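Local coordinates for 5-formaminoimidazole-4-carboxamide-1-(beta)-D-ribofuranosyl 5'-monophosphate synthetase (Methanocaldococcus jannaschii, PDB 2R7L), which catalyses the folate-independent, ATP- and formate-dependent formylation of AICAR to FAICAR in purine biosynthesis, working as a homohexamer built from two trimers, at residues A[208-213]-A[317-322]; A[260-265]-A[326-331]. All blocks are in the same frame, centred on the assembly; numbering follows the deposited sequence.

Contact 1: residues A[208-213]-A[317-322]; sequences CIHYFY and GGTNSF. With AMZ (aminoimidazole 4-carboxamide ribonucleotide), chain F.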
loop_
_atom_site.group_PDB
_atom_site.type_symbol
_atom_site.label_atom_id
_atom_site.label_comp_id
_atom_site.label_asym_id
_atom_site.label_seq_id
_atom_site.Cartn_x
_atom_site.Cartn_y
_atom_site.Cartn_z
ATOM N N CYS A 208 -16.090 -16.861 -18.928
ATOM C CA CYS A 208 -17.127 -15.906 -18.582
ATOM C C CYS A 208 -16.447 -14.552 -18.401
ATOM O O CYS A 208 -15.704 -14.336 -17.448
ATOM C CB CYS A 208 -17.872 -16.340 -17.319
ATOM S SG CYS A 208 -18.559 -18.043 -17.407
ATOM N N ILE A 209 -16.689 -13.653 -19.347
ATOM C CA ILE A 209 -15.968 -12.390 -19.428
ATOM C C ILE A 209 -16.766 -11.258 -18.791
ATOM O O ILE A 209 -17.898 -10.963 -19.195
ATOM C CB ILE A 209 -15.636 -12.056 -20.894
ATOM C CG1 ILE A 209 -14.887 -13.238 -21.531
ATOM C CG2 ILE A 209 -14.813 -10.781 -20.978
ATOM C CD1 ILE A 209 -14.964 -13.297 -23.053
ATOM N N HIS A 210 -16.176 -10.633 -17.779
ATOM C CA HIS A 210 -16.875 -9.589 -17.041
ATOM C C HIS A 210 -16.438 -8.200 -17.507
ATOM O O HIS A 210 -15.278 -7.801 -17.344
ATOM C CB HIS A 210 -16.695 -9.788 -15.536
ATOM C CG HIS A 210 -16.968 -11.192 -15.084
ATOM N ND1 HIS A 210 -18.223 -11.628 -14.719
ATOM C CD2 HIS A 210 -16.148 -12.263 -14.958
ATOM C CE1 HIS A 210 -18.165 -12.904 -14.381
ATOM N NE2 HIS A 210 -16.915 -13.311 -14.513
ATOM N N TYR A 211 -17.370 -7.480 -18.120
ATOM C CA TYR A 211 -17.091 -6.141 -18.630
ATOM C C TYR A 211 -17.725 -5.087 -17.723
ATOM O O TYR A 211 -18.589 -5.392 -16.902
ATOM C CB TYR A 211 -17.664 -5.946 -20.039
ATOM C CG TYR A 211 -17.235 -6.923 -21.115
ATOM C CD1 TYR A 211 -16.297 -6.556 -22.068
ATOM C CD2 TYR A 211 -17.809 -8.192 -21.210
ATOM C CE1 TYR A 211 -15.919 -7.429 -23.074
ATOM C CE2 TYR A 211 -17.431 -9.078 -22.208
ATOM C CZ TYR A 211 -16.493 -8.683 -23.140
ATOM O OH TYR A 211 -16.106 -9.539 -24.130
ATOM N N PHE A 212 -17.311 -3.838 -17.907
ATOM C CA PHE A 212 -17.971 -2.705 -17.272
ATOM C C PHE A 212 -18.090 -1.598 -18.307
ATOM O O PHE A 212 -17.078 -1.159 -18.859
ATOM C CB PHE A 212 -17.170 -2.198 -16.064
ATOM C CG PHE A 212 -17.891 -1.150 -15.251
ATOM C CD1 PHE A 212 -18.697 -1.515 -14.195
ATOM C CD2 PHE A 212 -17.780 0.199 -15.564
ATOM C CE1 PHE A 212 -19.366 -0.557 -13.440
ATOM C CE2 PHE A 212 -18.454 1.159 -14.818
ATOM C CZ PHE A 212 -19.252 0.774 -13.758
ATOM N N TYR A 213 -19.321 -1.180 -18.604
ATOM C CA TYR A 213 -19.518 0.006 -19.435
ATOM C C TYR A 213 -19.683 1.229 -18.543
ATOM O O TYR A 213 -20.603 1.302 -17.727
ATOM C CB TYR A 213 -20.734 -0.099 -20.369
ATOM C CG TYR A 213 -20.947 1.196 -21.142
ATOM C CD1 TYR A 213 -20.094 1.557 -22.172
ATOM C CD2 TYR A 213 -21.969 2.076 -20.805
ATOM C CE1 TYR A 213 -20.271 2.755 -22.868
ATOM C CE2 TYR A 213 -22.146 3.267 -21.491
ATOM C CZ TYR A 213 -21.298 3.597 -22.517
ATOM O OH TYR A 213 -21.483 4.787 -23.200
ATOM N N GLY A 317 -22.364 -13.685 -11.237
ATOM C CA GLY A 317 -21.821 -14.323 -10.035
ATOM C C GLY A 317 -20.335 -14.634 -10.081
ATOM O O GLY A 317 -19.690 -14.747 -9.042
ATOM N N GLY A 318 -19.791 -14.785 -11.284
ATOM C CA GLY A 318 -18.391 -15.149 -11.443
ATOM C C GLY A 318 -17.385 -14.077 -11.048
ATOM O O GLY A 318 -16.182 -14.358 -10.955
ATOM N N THR A 319 -17.867 -12.849 -10.834
ATOM C CA THR A 319 -17.018 -11.755 -10.364
ATOM C C THR A 319 -16.485 -12.059 -8.970
ATOM O O THR A 319 -15.525 -11.442 -8.517
ATOM C CB THR A 319 -17.756 -10.398 -10.333
ATOM O OG1 THR A 319 -19.009 -10.551 -9.662
ATOM C CG2 THR A 319 -18.006 -9.873 -11.743
ATOM N N ASN A 320 -17.102 -13.025 -8.298
ATOM C CA ASN A 320 -16.624 -13.452 -6.995
ATOM C C ASN A 320 -15.214 -14.045 -7.052
ATOM O O ASN A 320 -14.498 -14.036 -6.057
ATOM C CB ASN A 320 -17.612 -14.424 -6.341
ATOM C CG ASN A 320 -18.955 -13.776 -6.041
ATOM O OD1 ASN A 320 -19.037 -12.565 -5.825
ATOM N ND2 ASN A 320 -20.016 -14.580 -6.031
ATOM N N SER A 321 -14.801 -14.538 -8.218
ATOM C CA SER A 321 -13.470 -15.118 -8.351
ATOM C C SER A 321 -12.348 -14.081 -8.180
ATOM O O SER A 321 -11.223 -14.447 -7.833
ATOM C CB SER A 321 -13.313 -15.864 -9.689
ATOM O OG SER A 321 -13.497 -14.979 -10.779
ATOM N N PHE A 322 -12.643 -12.803 -8.440
ATOM C CA PHE A 322 -11.669 -11.726 -8.203
ATOM C C PHE A 322 -12.123 -10.654 -7.197
ATOM O O PHE A 322 -12.078 -9.456 -7.487
ATOM C CB PHE A 322 -11.150 -11.105 -9.515
ATOM C CG PHE A 322 -12.222 -10.515 -10.401
ATOM C CD1 PHE A 322 -13.099 -11.329 -11.105
ATOM C CD2 PHE A 322 -12.330 -9.142 -10.553
ATOM C CE1 PHE A 322 -14.075 -10.788 -11.925
ATOM C CE2 PHE A 322 -13.305 -8.595 -11.365
ATOM C CZ PHE A 322 -14.180 -9.421 -12.059
HETATM O O5 AMZ F . -21.032 -18.158 -8.933
HETATM C C6 AMZ F . -21.746 -18.023 -9.930
HETATM N N2 AMZ F . -21.302 -18.060 -11.183
HETATM C C3A AMZ F . -23.244 -17.809 -9.786
HETATM C C7A AMZ F . -24.181 -17.761 -10.804
HETATM N N3 AMZ F . -23.964 -17.884 -12.115
HETATM N N1 AMZ F . -23.880 -17.656 -8.632
HETATM C C5 AMZ F . -25.181 -17.507 -8.918
HETATM N N AMZ F . -25.361 -17.573 -10.242
HETATM C C1 AMZ F . -26.654 -17.440 -10.957
HETATM C C2 AMZ F . -27.387 -18.773 -11.108
HETATM C C3 AMZ F . -28.439 -18.726 -10.015
HETATM O O2 AMZ F . -29.627 -19.368 -10.476
HETATM O O1 AMZ F . -28.018 -18.780 -12.394
HETATM O O AMZ F . -27.451 -16.604 -10.102
HETATM C C AMZ F . -28.718 -17.232 -9.885
HETATM C C4 AMZ F . -29.162 -16.849 -8.459
HETATM O O3 AMZ F . -28.179 -17.260 -7.514
HETATM P P AMZ F . -28.633 -17.936 -6.157
HETATM O OP1 AMZ F . -29.395 -17.047 -5.243
HETATM O O4 AMZ F . -29.510 -19.228 -6.539
HETATM O OP2 AMZ F . -27.295 -18.498 -5.435
#

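Contact 2: residues A[260-265]-A[326-331]; sequences PVVIRE and GPYSFL. With AMZ (aminoimidazole 4-carboxamide ribonucleotide), chain B.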
loop_
_atom_site.group_PDB
_atom_site.type_symbol
_atom_site.label_atom_id
_atom_site.label_comp_id
_atom_site.label_asym_id
_atom_site.label_seq_id
_atom_site.Cartn_x
_atom_site.Cartn_y
_atom_site.Cartn_z
ATOM N N PRO A 260 -10.573 -18.905 -11.431
ATOM C CA PRO A 260 -9.969 -17.835 -12.227
ATOM C C PRO A 260 -9.290 -18.366 -13.480
ATOM O O PRO A 260 -8.751 -19.467 -13.475
ATOM C CB PRO A 260 -8.929 -17.223 -11.284
ATOM C CG PRO A 260 -8.659 -18.273 -10.249
ATOM C CD PRO A 260 -9.892 -19.105 -10.136
ATOM N N VAL A 261 -9.314 -17.568 -14.544
ATOM C CA VAL A 261 -8.681 -17.924 -15.796
ATOM C C VAL A 261 -8.320 -16.628 -16.510
ATOM O O VAL A 261 -8.933 -15.592 -16.267
ATOM C CB VAL A 261 -9.642 -18.775 -16.687
ATOM C CG1 VAL A 261 -10.824 -17.930 -17.185
ATOM C CG2 VAL A 261 -8.891 -19.385 -17.861
ATOM N N VAL A 262 -7.301 -16.678 -17.359
ATOM C CA VAL A 262 -6.979 -15.565 -18.226
ATOM C C VAL A 262 -6.983 -16.107 -19.637
ATOM O O VAL A 262 -6.766 -17.290 -19.846
ATOM C CB VAL A 262 -5.579 -14.927 -17.919
ATOM C CG1 VAL A 262 -5.568 -14.243 -16.550
ATOM C CG2 VAL A 262 -4.469 -15.961 -18.023
ATOM N N ILE A 263 -7.234 -15.241 -20.606
ATOM C CA ILE A 263 -7.298 -15.666 -21.990
ATOM C C ILE A 263 -5.966 -15.398 -22.685
ATOM O O ILE A 263 -5.167 -14.580 -22.225
ATOM C CB ILE A 263 -8.432 -14.936 -22.737
ATOM C CG1 ILE A 263 -8.932 -15.768 -23.927
ATOM C CG2 ILE A 263 -7.970 -13.550 -23.190
ATOM C CD1 ILE A 263 -10.247 -15.259 -24.518
ATOM N N ARG A 264 -5.729 -16.111 -23.783
ATOM C CA ARG A 264 -4.592 -15.867 -24.661
ATOM C C ARG A 264 -4.645 -14.405 -25.101
ATOM O O ARG A 264 -5.688 -13.935 -25.565
ATOM C CB ARG A 264 -4.705 -16.787 -25.872
ATOM C CG ARG A 264 -3.604 -16.703 -26.894
ATOM C CD ARG A 264 -3.784 -17.882 -27.851
ATOM N NE ARG A 264 -2.908 -17.840 -29.011
ATOM C CZ ARG A 264 -2.761 -18.850 -29.867
ATOM N NH1 ARG A 264 -3.418 -19.985 -29.677
ATOM N NH2 ARG A 264 -1.953 -18.731 -30.907
ATOM N N GLU A 265 -3.537 -13.681 -24.946
ATOM C CA GLU A 265 -3.573 -12.219 -25.091
ATOM C C GLU A 265 -3.986 -11.761 -26.492
ATOM O O GLU A 265 -4.718 -10.788 -26.628
ATOM C CB GLU A 265 -2.240 -11.576 -24.669
ATOM C CG GLU A 265 -2.319 -10.057 -24.450
ATOM C CD GLU A 265 -1.006 -9.458 -23.962
ATOM O OE1 GLU A 265 -0.611 -9.735 -22.805
ATOM O OE2 GLU A 265 -0.369 -8.703 -24.735
ATOM N N GLY A 326 -8.023 -8.999 -9.819
ATOM C CA GLY A 326 -7.492 -10.037 -10.699
ATOM C C GLY A 326 -6.437 -9.486 -11.634
ATOM O O GLY A 326 -6.109 -8.309 -11.564
ATOM N N PRO A 327 -5.890 -10.346 -12.512
ATOM C CA PRO A 327 -4.894 -9.959 -13.510
ATOM C C PRO A 327 -5.302 -8.781 -14.394
ATOM O O PRO A 327 -4.478 -7.917 -14.665
ATOM C CB PRO A 327 -4.734 -11.234 -14.362
ATOM C CG PRO A 327 -5.071 -12.346 -13.425
ATOM C CD PRO A 327 -6.176 -11.797 -12.550
ATOM N N TYR A 328 -6.546 -8.754 -14.858
ATOM C CA TYR A 328 -6.999 -7.645 -15.703
ATOM C C TYR A 328 -7.307 -6.373 -14.903
ATOM O O TYR A 328 -6.938 -5.271 -15.318
ATOM C CB TYR A 328 -8.210 -8.071 -16.558
ATOM C CG TYR A 328 -7.863 -9.194 -17.508
ATOM C CD1 TYR A 328 -6.992 -8.977 -18.566
ATOM C CD2 TYR A 328 -8.394 -10.473 -17.336
ATOM C CE1 TYR A 328 -6.642 -10.007 -19.434
ATOM C CE2 TYR A 328 -8.061 -11.509 -18.201
ATOM C CZ TYR A 328 -7.183 -11.267 -19.244
ATOM O OH TYR A 328 -6.844 -12.280 -20.098
ATOM N N SER A 329 -7.968 -6.529 -13.755
ATOM C CA SER A 329 -8.411 -5.375 -12.973
ATOM C C SER A 329 -7.225 -4.608 -12.381
ATOM O O SER A 329 -7.282 -3.395 -12.233
ATOM C CB SER A 329 -9.472 -5.754 -11.919
ATOM O OG SER A 329 -8.907 -6.399 -10.794
ATOM N N PHE A 330 -6.141 -5.329 -12.103
ATOM C CA PHE A 330 -4.872 -4.753 -11.651
ATOM C C PHE A 330 -4.297 -3.745 -12.648
ATOM O O PHE A 330 -3.682 -2.759 -12.259
ATOM C CB PHE A 330 -3.865 -5.888 -11.452
ATOM C CG PHE A 330 -2.514 -5.453 -10.948
ATOM C CD1 PHE A 330 -2.313 -5.192 -9.605
ATOM C CD2 PHE A 330 -1.430 -5.376 -11.810
ATOM C CE1 PHE A 330 -1.076 -4.815 -9.138
ATOM C CE2 PHE A 330 -0.191 -5.007 -11.350
ATOM C CZ PHE A 330 -0.015 -4.716 -10.014
ATOM N N LEU A 331 -4.485 -3.995 -13.935
ATOM C CA LEU A 331 -3.748 -3.245 -14.955
ATOM C C LEU A 331 -4.008 -1.734 -14.957
ATOM O O LEU A 331 -3.100 -0.946 -15.231
ATOM C CB LEU A 331 -3.998 -3.843 -16.338
ATOM C CG LEU A 331 -2.967 -4.777 -16.991
ATOM C CD1 LEU A 331 -1.999 -5.443 -16.029
ATOM C CD2 LEU A 331 -3.676 -5.814 -17.830
HETATM O O5 AMZ B . -1.345 -18.166 -22.805
HETATM C C6 AMZ B . -0.444 -18.906 -23.210
HETATM N N2 AMZ B . 0.044 -19.938 -22.527
HETATM C C3A AMZ B . 0.182 -18.686 -24.577
HETATM C C7A AMZ B . 1.108 -19.497 -25.210
HETATM N N3 AMZ B . 1.645 -20.629 -24.751
HETATM N N1 AMZ B . -0.095 -17.669 -25.383
HETATM C C5 AMZ B . 0.644 -17.833 -26.490
HETATM N N AMZ B . 1.375 -18.948 -26.381
HETATM C C1 AMZ B . 2.330 -19.469 -27.389
HETATM C C2 AMZ B . 1.665 -20.382 -28.420
HETATM C C3 AMZ B . 1.490 -19.483 -29.630
HETATM O O2 AMZ B . 1.682 -20.249 -30.818
HETATM O O1 AMZ B . 2.584 -21.438 -28.724
HETATM O O AMZ B . 2.791 -18.299 -28.083
HETATM C C AMZ B . 2.656 -18.508 -29.492
HETATM C C4 AMZ B . 2.336 -17.134 -30.113
HETATM O O3 AMZ B . 1.157 -16.593 -29.526
HETATM P P AMZ B . 0.074 -15.895 -30.443
HETATM O OP1 AMZ B . 0.531 -14.644 -31.104
HETATM O O4 AMZ B . -0.383 -16.972 -31.545
HETATM O OP2 AMZ B . -1.227 -15.617 -29.518
HETATM O O HOH W 1 -4.720 -11.991 -21.561
#

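Contact 1: residues A[208-213]-A[317-322]
The His210 imidazole meets Gly318, Thr319 and Phe322 in a small buried contact, where strand 205-214 of the five-stranded antiparallel sheet packs against the 3-10 turn 317-321 in the loop after strand 306-312. His210 has its CG anti to the carbonyl carbon (chi1 -49°), which carries the ring off the strand to the turn. CA of Thr319 lies over one face of the imidazole, and the Thr319 methyl CG2 lies 3.5 Å from ND1 of His210. Backbone covers the far end of the ring: His210 NE2 stands 3.6 Å from Gly318 C. The rim of Phe322 completes the contact, its CE1 4.0 Å from CD2 of His210. The two rings are tilted at 52°, with centroids 5.8 Å apart. The imidazole is fixed from its own sheet, NE2 being hydrogen-bonded to Asp226 OD1 on strand 219-230, whereas ND1 is buried beside the Thr319 methyl without a polar partner. This is the ATP-grasp part of the enzyme, and the turn forms one wall of the AICAR pocket: Gly318 N comes within 3.6 Å of N2 of the nucleotide without bonding to it, its N-H going to Asp316 OD2, while Asn258 and Ser94 bind the same ligand. Both glycines suit their places, since a CB at Gly317 would probably collide with ring carbon C3A of the nucleotide and one at Gly318 would probably crowd NE2 of His210. Within the turn, Ser321 OG donates to Gly318 O at 2.8 Å, almost in line with the carbonyl bond, and Ser321 N uses the same oxygen. Thr319 OG1 turns instead to the backbone O of Asp316, leaving its methyl for the histidine.

Contact 2: residues A[260-265]-A[326-331]
Tyr328 reaches from helix 327-333 to the end of strand 253-263, and its hydroxyl accepts a hydrogen bond from the backbone N of Ile263 (N to OH 3.0 Å, 156° at the hydrogen). The donor lies near the plane of the tyrosine ring, at its edge. A water continues the polar link: it donates to Ile263 O at 2.7 Å and is hydrogen-bonded to Tyr328 OH at 2.6 Å, so the phenol engages both backbone polar groups of one residue, one directly and one through solvent. The Ile263 methyl CG2 sits beside the same hydroxyl, 3.5 Å from Tyr328 OH.

Apolar packing flanks this link. Val262 CG1, anti to the carbonyl carbon (chi1 -67°), touches Pro327 CG at 3.7 Å and approaches Tyr328 CE2 obliquely at 4.1 Å. Helix 327-333 thus packs against a strand of the five-stranded antiparallel sheet that is outermost within its own chain, and Val262 and Ile263 continue that sheet by antiparallel pairing with a strand of a neighbouring subunit.

Hydrogen bonds to the ligand and to that subunit lie beyond the strand. Arg264 extends away from the helix to an AICAR phosphate, NE donating to OP2 at 2.8 Å and 172°, with OP2 in the guanidinium plane. NH1 is held by Ile255 O of the neighbouring subunit, whose Ser94 and Asn258 also bind this nucleotide. An alanine here would probably cost OP2 its NE donor and leave that Ile255 carbonyl without NH1.

In the fold
The segments alternate along the chain, 208-213, 260-265, 317-322 and 326-331, so the two contacts cross in sequence although their centres lie only about 11 Å apart. Both reach the same five-stranded antiparallel sheet, contact 1 on strand 205-214 within it and contact 2 on strand 253-263 at its edge within the chain, and the second segments follow one another in the polypeptide, from the 3-10 turn to helix 327-333. Contact 1 adjoins a nucleotide pocket of its own subunit, whereas Arg264 of contact 2 contributes to the pocket of a neighbour. Within the hexamer, two AICAR sites are thus built around this sheet region, each completed by residues from two subunits.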